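Local coordinates for uncharacterized protein YjgB (Bacillus subtilis, PDB 4YGT) that is of unknown function but is probably a secreted lipoprotein and was the first DUF4309 family member with a known structure, at residues L112-L123 against Y133-F144. Sequence-based numbering, arbitrary orientation.
With EDO (1,2-ethanediol), chain F.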
ATOM      1  N   LEU A 112     -11.193  -9.918   0.907  1.00 74.79           N
ATOM      2  CA  LEU A 112      -9.839 -10.452   1.024  1.00 69.95           C
ATOM      3  C   LEU A 112      -9.889 -11.968   1.085  1.00 76.55           C
ATOM      4  O   LEU A 112      -9.015 -12.633   0.536  1.00 74.38           O
ATOM      5  CB  LEU A 112      -9.116  -9.886   2.262  1.00 67.47           C
ATOM      6  CG  LEU A 112      -8.657  -8.423   2.208  1.00 66.61           C
ATOM      7  CD1 LEU A 112      -7.981  -8.029   3.502  1.00 64.35           C
ATOM      8  CD2 LEU A 112      -7.695  -8.180   1.046  1.00 64.22           C
ATOM      9  N   GLN A 113     -10.948 -12.512   1.714  1.00 77.94           N
ATOM     10  CA  GLN A 113     -11.195 -13.945   1.813  1.00 80.96           C
ATOM     11  C   GLN A 113     -11.680 -14.464   0.439  1.00 85.74           C
ATOM     12  O   GLN A 113     -11.081 -15.402  -0.086  1.00 84.78           O
ATOM     13  CB  GLN A 113     -12.199 -14.236   2.950  1.00 88.24           C
ATOM     14  CG  GLN A 113     -12.561 -15.717   3.170  1.00109.72           C
ATOM     15  CD  GLN A 113     -11.464 -16.547   3.798  1.00128.15           C
ATOM     16  OE1 GLN A 113     -10.818 -16.152   4.779  1.00123.84           O
ATOM     17  NE2 GLN A 113     -11.270 -17.747   3.271  1.00121.43           N
ATOM     18  N   LYS A 114     -12.711 -13.817  -0.171  1.00 83.91           N
ATOM     19  CA  LYS A 114     -13.278 -14.199  -1.485  1.00 85.52           C
ATOM     20  C   LYS A 114     -12.248 -14.096  -2.627  1.00 83.60           C
ATOM     21  O   LYS A 114     -12.375 -14.801  -3.635  1.00 85.28           O
ATOM     22  CB  LYS A 114     -14.505 -13.326  -1.837  1.00 91.19           C
ATOM     23  CG  LYS A 114     -15.450 -13.944  -2.886  1.00103.62           C
ATOM     24  CD  LYS A 114     -16.648 -13.047  -3.213  1.00111.82           C
ATOM     25  CE  LYS A 114     -17.604 -13.669  -4.208  1.00120.81           C
ATOM     26  NZ  LYS A 114     -18.456 -14.725  -3.594  1.00130.67           N
ATOM     27  N   GLN A 115     -11.241 -13.232  -2.477  1.00 72.67           N
ATOM     28  CA  GLN A 115     -10.279 -13.062  -3.546  1.00 68.18           C
ATOM     29  C   GLN A 115      -8.952 -13.775  -3.275  1.00 68.18           C
ATOM     30  O   GLN A 115      -8.457 -14.451  -4.177  1.00 66.64           O
ATOM     31  CB  GLN A 115     -10.040 -11.568  -3.842  1.00 65.79           C
ATOM     32  CG  GLN A 115     -11.290 -10.801  -4.308  1.00 82.34           C
ATOM     33  CD  GLN A 115     -11.997 -11.399  -5.504  1.00102.93           C
ATOM     34  OE1 GLN A 115     -11.388 -11.735  -6.532  1.00 95.86           O
ATOM     35  NE2 GLN A 115     -13.311 -11.509  -5.406  1.00100.10           N
ATOM     36  N   LEU A 116      -8.386 -13.648  -2.057  1.00 62.68           N
ATOM     37  CA  LEU A 116      -7.065 -14.213  -1.781  1.00 60.29           C
ATOM     38  C   LEU A 116      -7.084 -15.443  -0.869  1.00 70.35           C
ATOM     39  O   LEU A 116      -6.025 -15.965  -0.503  1.00 70.51           O
ATOM     40  CB  LEU A 116      -6.139 -13.131  -1.177  1.00 55.57           C
ATOM     41  CG  LEU A 116      -6.181 -11.724  -1.767  1.00 57.07           C
ATOM     42  CD1 LEU A 116      -5.193 -10.808  -1.056  1.00 53.24           C
ATOM     43  CD2 LEU A 116      -5.904 -11.731  -3.291  1.00 56.44           C
ATOM     44  N   GLY A 117      -8.274 -15.929  -0.547  1.00 71.98           N
ATOM     45  CA  GLY A 117      -8.414 -17.064   0.345  1.00 75.40           C
ATOM     46  C   GLY A 117      -8.078 -16.667   1.770  1.00 78.71           C
ATOM     47  O   GLY A 117      -8.196 -15.485   2.122  1.00 75.55           O
ATOM     48  N   PRO A 118      -7.620 -17.619   2.617  1.00 78.32           N
ATOM     49  CA  PRO A 118      -7.316 -17.265   4.010  1.00 78.95           C
ATOM     50  C   PRO A 118      -6.088 -16.369   4.146  1.00 76.57           C
ATOM     51  O   PRO A 118      -5.200 -16.351   3.293  1.00 71.94           O
ATOM     52  CB  PRO A 118      -7.128 -18.622   4.703  1.00 85.59           C
ATOM     53  CG  PRO A 118      -6.758 -19.554   3.620  1.00 89.98           C
ATOM     54  CD  PRO A 118      -7.448 -19.068   2.378  1.00 83.68           C
ATOM     55  N   VAL A 119      -6.095 -15.579   5.211  1.00 74.53           N
ATOM     56  CA  VAL A 119      -5.051 -14.613   5.552  1.00 71.30           C
ATOM     57  C   VAL A 119      -3.903 -15.369   6.259  1.00 77.80           C
ATOM     58  O   VAL A 119      -4.177 -16.293   7.030  1.00 80.99           O
ATOM     59  CB  VAL A 119      -5.660 -13.455   6.410  1.00 74.77           C
ATOM     60  CG1 VAL A 119      -6.272 -13.962   7.728  1.00 79.58           C
ATOM     61  CG2 VAL A 119      -4.653 -12.348   6.662  1.00 70.55           C
ATOM     62  N   ASN A 120      -2.634 -14.990   5.995  1.00 71.83           N
ATOM     63  CA  ASN A 120      -1.505 -15.650   6.654  1.00 73.43           C
ATOM     64  C   ASN A 120      -1.419 -15.269   8.139  1.00 81.80           C
ATOM     65  O   ASN A 120      -1.245 -16.147   8.986  1.00 84.00           O
ATOM     66  CB  ASN A 120      -0.193 -15.334   5.958  1.00 67.93           C
ATOM     67  CG  ASN A 120      -0.086 -15.947   4.582  1.00 86.44           C
ATOM     68  OD1 ASN A 120      -0.378 -15.309   3.562  1.00 71.23           O
ATOM     69  ND2 ASN A 120       0.330 -17.208   4.525  1.00 80.98           N
ATOM     70  N   ARG A 121      -1.556 -13.966   8.445  1.00 78.55           N
ATOM     71  CA  ARG A 121      -1.435 -13.375   9.788  1.00 80.60           C
ATOM     72  C   ARG A 121      -2.416 -12.275  10.031  1.00 83.37           C
ATOM     73  O   ARG A 121      -2.701 -11.497   9.115  1.00 78.68           O
ATOM     74  CB  ARG A 121      -0.061 -12.676   9.898  1.00 80.20           C
ATOM     75  CG  ARG A 121       1.091 -13.471  10.428  1.00 91.38           C
ATOM     76  CD  ARG A 121       2.339 -12.614  10.254  1.00100.68           C
ATOM     77  NE  ARG A 121       3.446 -13.370   9.664  1.00110.65           N
ATOM     78  CZ  ARG A 121       3.664 -13.486   8.359  1.00120.14           C
ATOM     79  NH1 ARG A 121       2.855 -12.897   7.490  1.00100.68           N
ATOM     80  NH2 ARG A 121       4.688 -14.200   7.914  1.00109.42           N
ATOM     81  N   VAL A 122      -2.785 -12.084  11.294  1.00 82.51           N
ATOM     82  CA  VAL A 122      -3.562 -10.930  11.711  1.00 82.11           C
ATOM     83  C   VAL A 122      -2.714 -10.292  12.818  1.00 86.54           C
ATOM     84  O   VAL A 122      -2.378 -10.966  13.790  1.00 89.85           O
ATOM     85  CB  VAL A 122      -5.032 -11.217  12.085  1.00 90.30           C
ATOM     86  CG1 VAL A 122      -5.723  -9.942  12.542  1.00 90.71           C
ATOM     87  CG2 VAL A 122      -5.787 -11.806  10.900  1.00 89.33           C
ATOM     88  N   LEU A 123      -2.258  -9.046  12.598  1.00 79.35           N
ATOM     89  CA  LEU A 123      -1.352  -8.331  13.503  1.00 79.67           C
ATOM     90  C   LEU A 123      -1.929  -7.018  14.020  1.00 84.52           C
ATOM     91  O   LEU A 123      -2.760  -6.376  13.364  1.00 82.43           O
ATOM     92  CB  LEU A 123      -0.005  -8.006  12.810  1.00 75.96           C
ATOM     93  CG  LEU A 123       0.924  -9.114  12.305  1.00 79.70           C
ATOM     94  CD1 LEU A 123       2.034  -8.515  11.444  1.00 74.85           C
ATOM     95  CD2 LEU A 123       1.556  -9.894  13.455  1.00 86.84           C
ATOM     96  N   TYR A 133      -4.343  -7.316   8.147  1.00 62.38           N
ATOM     97  CA  TYR A 133      -4.474  -8.635   7.519  1.00 63.48           C
ATOM     98  C   TYR A 133      -3.259  -8.850   6.589  1.00 61.77           C
ATOM     99  O   TYR A 133      -3.142  -8.163   5.572  1.00 57.79           O
ATOM    100  CB  TYR A 133      -5.789  -8.718   6.736  1.00 66.90           C
ATOM    101  CG  TYR A 133      -7.018  -8.740   7.612  1.00 74.64           C
ATOM    102  CD1 TYR A 133      -7.593  -7.558   8.067  1.00 77.32           C
ATOM    103  CD2 TYR A 133      -7.625  -9.941   7.971  1.00 80.34           C
ATOM    104  CE1 TYR A 133      -8.746  -7.567   8.850  1.00 83.40           C
ATOM    105  CE2 TYR A 133      -8.767  -9.966   8.771  1.00 86.22           C
ATOM    106  CZ  TYR A 133      -9.320  -8.774   9.214  1.00 96.88           C
ATOM    107  OH  TYR A 133     -10.457  -8.763   9.981  1.00103.29           O
ATOM    108  N   VAL A 134      -2.318  -9.736   6.970  1.00 56.66           N
ATOM    109  CA  VAL A 134      -1.085  -9.939   6.204  1.00 52.95           C
ATOM    110  C   VAL A 134      -1.180 -11.150   5.280  1.00 59.25           C
ATOM    111  O   VAL A 134      -1.508 -12.249   5.724  1.00 63.13           O
ATOM    112  CB  VAL A 134       0.164 -10.055   7.118  1.00 56.39           C
ATOM    113  CG1 VAL A 134       1.451 -10.070   6.305  1.00 53.39           C
ATOM    114  CG2 VAL A 134       0.204  -8.949   8.154  1.00 55.87           C
ATOM    115  N   TYR A 135      -0.834 -10.940   3.996  1.00 54.78           N
ATOM    116  CA  TYR A 135      -0.747 -11.960   2.945  1.00 54.76           C
ATOM    117  C   TYR A 135       0.706 -12.091   2.486  1.00 53.63           C
ATOM    118  O   TYR A 135       1.284 -11.102   2.069  1.00 48.51           O
ATOM    119  CB  TYR A 135      -1.669 -11.606   1.756  1.00 54.35           C
ATOM    120  CG  TYR A 135      -3.122 -11.921   2.035  1.00 59.48           C
ATOM    121  CD1 TYR A 135      -3.646 -13.181   1.766  1.00 64.33           C
ATOM    122  CD2 TYR A 135      -3.968 -10.969   2.599  1.00 60.33           C
ATOM    123  CE1 TYR A 135      -4.978 -13.486   2.048  1.00 68.10           C
ATOM    124  CE2 TYR A 135      -5.305 -11.256   2.867  1.00 64.39           C
ATOM    125  CZ  TYR A 135      -5.808 -12.518   2.590  1.00 75.23           C
ATOM    126  OH  TYR A 135      -7.128 -12.811   2.860  1.00 80.88           O
ATOM    127  N   ASP A 136       1.310 -13.291   2.602  1.00 52.74           N
ATOM    128  CA  ASP A 136       2.693 -13.487   2.168  1.00 51.32           C
ATOM    129  C   ASP A 136       2.734 -13.596   0.647  1.00 52.42           C
ATOM    130  O   ASP A 136       1.897 -14.287   0.061  1.00 52.74           O
ATOM    131  CB  ASP A 136       3.335 -14.711   2.833  1.00 56.90           C
ATOM    132  CG  ASP A 136       3.607 -14.576   4.328  1.00 68.24           C
ATOM    133  OD1 ASP A 136       3.768 -13.423   4.812  1.00 65.94           O
ATOM    134  OD2 ASP A 136       3.747 -15.618   4.996  1.00 76.04           O
ATOM    135  N   THR A 137       3.664 -12.854   0.012  1.00 47.26           N
ATOM    136  CA  THR A 137       3.817 -12.773  -1.450  1.00 45.56           C
ATOM    137  C   THR A 137       5.300 -12.951  -1.864  1.00 48.91           C
ATOM    138  O   THR A 137       5.996 -12.001  -2.227  1.00 46.27           O
ATOM    139  CB  THR A 137       3.226 -11.443  -1.978  1.00 44.47           C
ATOM    140  OG1 THR A 137       3.960 -10.355  -1.414  1.00 41.99           O
ATOM    141  CG2 THR A 137       1.744 -11.289  -1.663  1.00 41.02           C
ATOM    142  N   GLY A 138       5.758 -14.185  -1.781  1.00 47.86           N
ATOM    143  CA  GLY A 138       7.128 -14.559  -2.103  1.00 48.96           C
ATOM    144  C   GLY A 138       8.117 -14.012  -1.099  1.00 52.66           C
ATOM    145  O   GLY A 138       8.077 -14.377   0.079  1.00 53.02           O
ATOM    146  N   ARG A 139       8.998 -13.118  -1.572  1.00 48.39           N
ATOM    147  CA  ARG A 139       9.994 -12.419  -0.763  1.00 49.18           C
ATOM    148  C   ARG A 139       9.365 -11.256   0.017  1.00 52.17           C
ATOM    149  O   ARG A 139      10.023 -10.677   0.881  1.00 53.79           O
ATOM    150  CB  ARG A 139      11.068 -11.817  -1.681  1.00 49.86           C
ATOM    151  CG  ARG A 139      11.913 -12.788  -2.451  1.00 62.23           C
ATOM    152  CD  ARG A 139      13.287 -12.206  -2.631  1.00 67.16           C
ATOM    153  NE  ARG A 139      13.441 -11.613  -3.953  1.00 71.02           N
ATOM    154  CZ  ARG A 139      14.591 -11.159  -4.431  1.00 90.66           C
ATOM    155  NH1 ARG A 139      15.693 -11.210  -3.691  1.00 86.59           N
ATOM    156  NH2 ARG A 139      14.653 -10.654  -5.652  1.00 81.18           N
ATOM    157  N   TYR A 140       8.135 -10.849  -0.355  1.00 44.39           N
ATOM    158  CA  TYR A 140       7.479  -9.678   0.225  1.00 41.70           C
ATOM    159  C   TYR A 140       6.191 -10.050   0.967  1.00 48.53           C
ATOM    160  O   TYR A 140       5.809 -11.224   1.016  1.00 49.60           O
ATOM    161  CB  TYR A 140       7.199  -8.637  -0.906  1.00 38.27           C
ATOM    162  CG  TYR A 140       8.395  -8.464  -1.824  1.00 38.90           C
ATOM    163  CD1 TYR A 140       9.453  -7.631  -1.474  1.00 41.11           C
ATOM    164  CD2 TYR A 140       8.517  -9.217  -2.995  1.00 39.25           C
ATOM    165  CE1 TYR A 140      10.583  -7.516  -2.286  1.00 42.65           C
ATOM    166  CE2 TYR A 140       9.656  -9.129  -3.800  1.00 39.82           C
ATOM    167  CZ  TYR A 140      10.682  -8.273  -3.445  1.00 48.41           C
ATOM    168  OH  TYR A 140      11.796  -8.157  -4.247  1.00 48.71           O
ATOM    169  N   GLU A 141       5.542  -9.042   1.584  1.00 44.87           N
ATOM    170  CA  GLU A 141       4.276  -9.227   2.284  1.00 45.34           C
ATOM    171  C   GLU A 141       3.402  -7.998   2.114  1.00 45.78           C
ATOM    172  O   GLU A 141       3.899  -6.866   2.080  1.00 42.33           O
ATOM    173  CB  GLU A 141       4.470  -9.578   3.763  1.00 50.11           C
ATOM    174  CG  GLU A 141       5.658  -8.902   4.419  1.00 62.73           C
ATOM    175  CD  GLU A 141       5.848  -9.223   5.883  1.00 78.84           C
ATOM    176  OE1 GLU A 141       5.727 -10.410   6.263  1.00 77.02           O
ATOM    177  OE2 GLU A 141       6.146  -8.278   6.647  1.00 73.40           O
ATOM    178  N   LEU A 142       2.102  -8.249   1.912  1.00 44.01           N
ATOM    179  CA  LEU A 142       1.076  -7.221   1.729  1.00 43.44           C
ATOM    180  C   LEU A 142       0.308  -7.094   2.999  1.00 50.75           C
ATOM    181  O   LEU A 142      -0.300  -8.076   3.445  1.00 53.38           O
ATOM    182  CB  LEU A 142       0.111  -7.609   0.626  1.00 43.42           C
ATOM    183  CG  LEU A 142       0.309  -7.132  -0.746  1.00 46.12           C
ATOM    184  CD1 LEU A 142      -0.878  -7.533  -1.560  1.00 47.36           C
ATOM    185  CD2 LEU A 142       0.469  -5.619  -0.803  1.00 47.30           C
ATOM    186  N   HIS A 143       0.347  -5.913   3.591  1.00 45.10           N
ATOM    187  CA  HIS A 143      -0.309  -5.617   4.848  1.00 46.68           C
ATOM    188  C   HIS A 143      -1.559  -4.797   4.580  1.00 47.73           C
ATOM    189  O   HIS A 143      -1.446  -3.602   4.293  1.00 42.01           O
ATOM    190  CB  HIS A 143       0.657  -4.841   5.752  1.00 48.64           C
ATOM    191  CG  HIS A 143       1.859  -5.617   6.189  1.00 54.31           C
ATOM    192  ND1 HIS A 143       2.008  -6.034   7.501  1.00 59.40           N
ATOM    193  CD2 HIS A 143       2.957  -5.983   5.489  1.00 55.50           C
ATOM    194  CE1 HIS A 143       3.177  -6.645   7.552  1.00 59.98           C
ATOM    195  NE2 HIS A 143       3.785  -6.642   6.368  1.00 57.85           N
ATOM    196  N   PHE A 144      -2.745  -5.440   4.601  1.00 47.30           N
ATOM    197  CA  PHE A 144      -4.004  -4.711   4.419  1.00 48.15           C
ATOM    198  C   PHE A 144      -4.434  -4.175   5.784  1.00 55.75           C
ATOM    199  O   PHE A 144      -4.872  -4.956   6.635  1.00 59.33           O
ATOM    200  CB  PHE A 144      -5.092  -5.584   3.797  1.00 51.34           C
ATOM    201  CG  PHE A 144      -4.807  -6.042   2.397  1.00 51.20           C
ATOM    202  CD1 PHE A 144      -4.138  -7.238   2.164  1.00 53.36           C
ATOM    203  CD2 PHE A 144      -5.238  -5.298   1.302  1.00 51.89           C
ATOM    204  CE1 PHE A 144      -3.914  -7.689   0.860  1.00 52.35           C
ATOM    205  CE2 PHE A 144      -4.993  -5.737  -0.002  1.00 53.21           C
ATOM    206  CZ  PHE A 144      -4.347  -6.939  -0.213  1.00 50.99           C
TER
HETATM  207  C1  EDO F 205      11.107 -11.350  -7.221  1.00 71.95           C
HETATM  208  O1  EDO F 205      11.563 -11.912  -5.987  1.00 72.04           O
HETATM  209  C2  EDO F 205      11.053  -9.789  -7.167  1.00 73.26           C
HETATM  210  O2  EDO F 205      12.332  -9.146  -7.167  1.00 73.55           O
HETATM  211  O   HOH W   1      -0.646 -15.721   0.232  1.00 63.28           O
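The ring of Y135 lies between L116 and V119. L116 CD1 makes a CH-pi contact over the centre of one face, 3.7 Å from the ring centroid. V119 covers the opposite face with CA and, toward the rim, CG2. Y135 OH, at the end of helix 109-116, is 3.0 Å from G117 O, which lies in the ring plane, and equally close to L112 O. Its one proton could serve either. An alanine in place of Y135 removes ring and hydroxyl, which would probably leave both carbonyls without this polar neighbour and open a gap between L116 and V119. L112 CD2 lies over the F144 ring, 3.5 Å from its centroid.

Strands 121-124 and 131-137 pair antiparallel, N120 and R121 both facing V134 in a classic beta bulge. V134 O accepts R121 N (3.2 Å) and, weakly, N120 N; V134 N donates to R121 O (2.8 Å). N120 CG stands anti to its carbonyl carbon (chi1 -68°), and OD1 accepts a nearly straight bond from D136 N (2.8 Å), above the amide plane. R121 NH1 donates in its guanidinium plane to the syn side of D136 OD1 at 2.9 Å. E141 OE1, over the guanidinium face, is a long, charge-only partner. Apolar packing and the Y135 hydroxyl thus join the helix end to the sheet; backbone bonds across the bulge, the N120 OD1 bond and the R121-D136 salt bridge hold the edge strand.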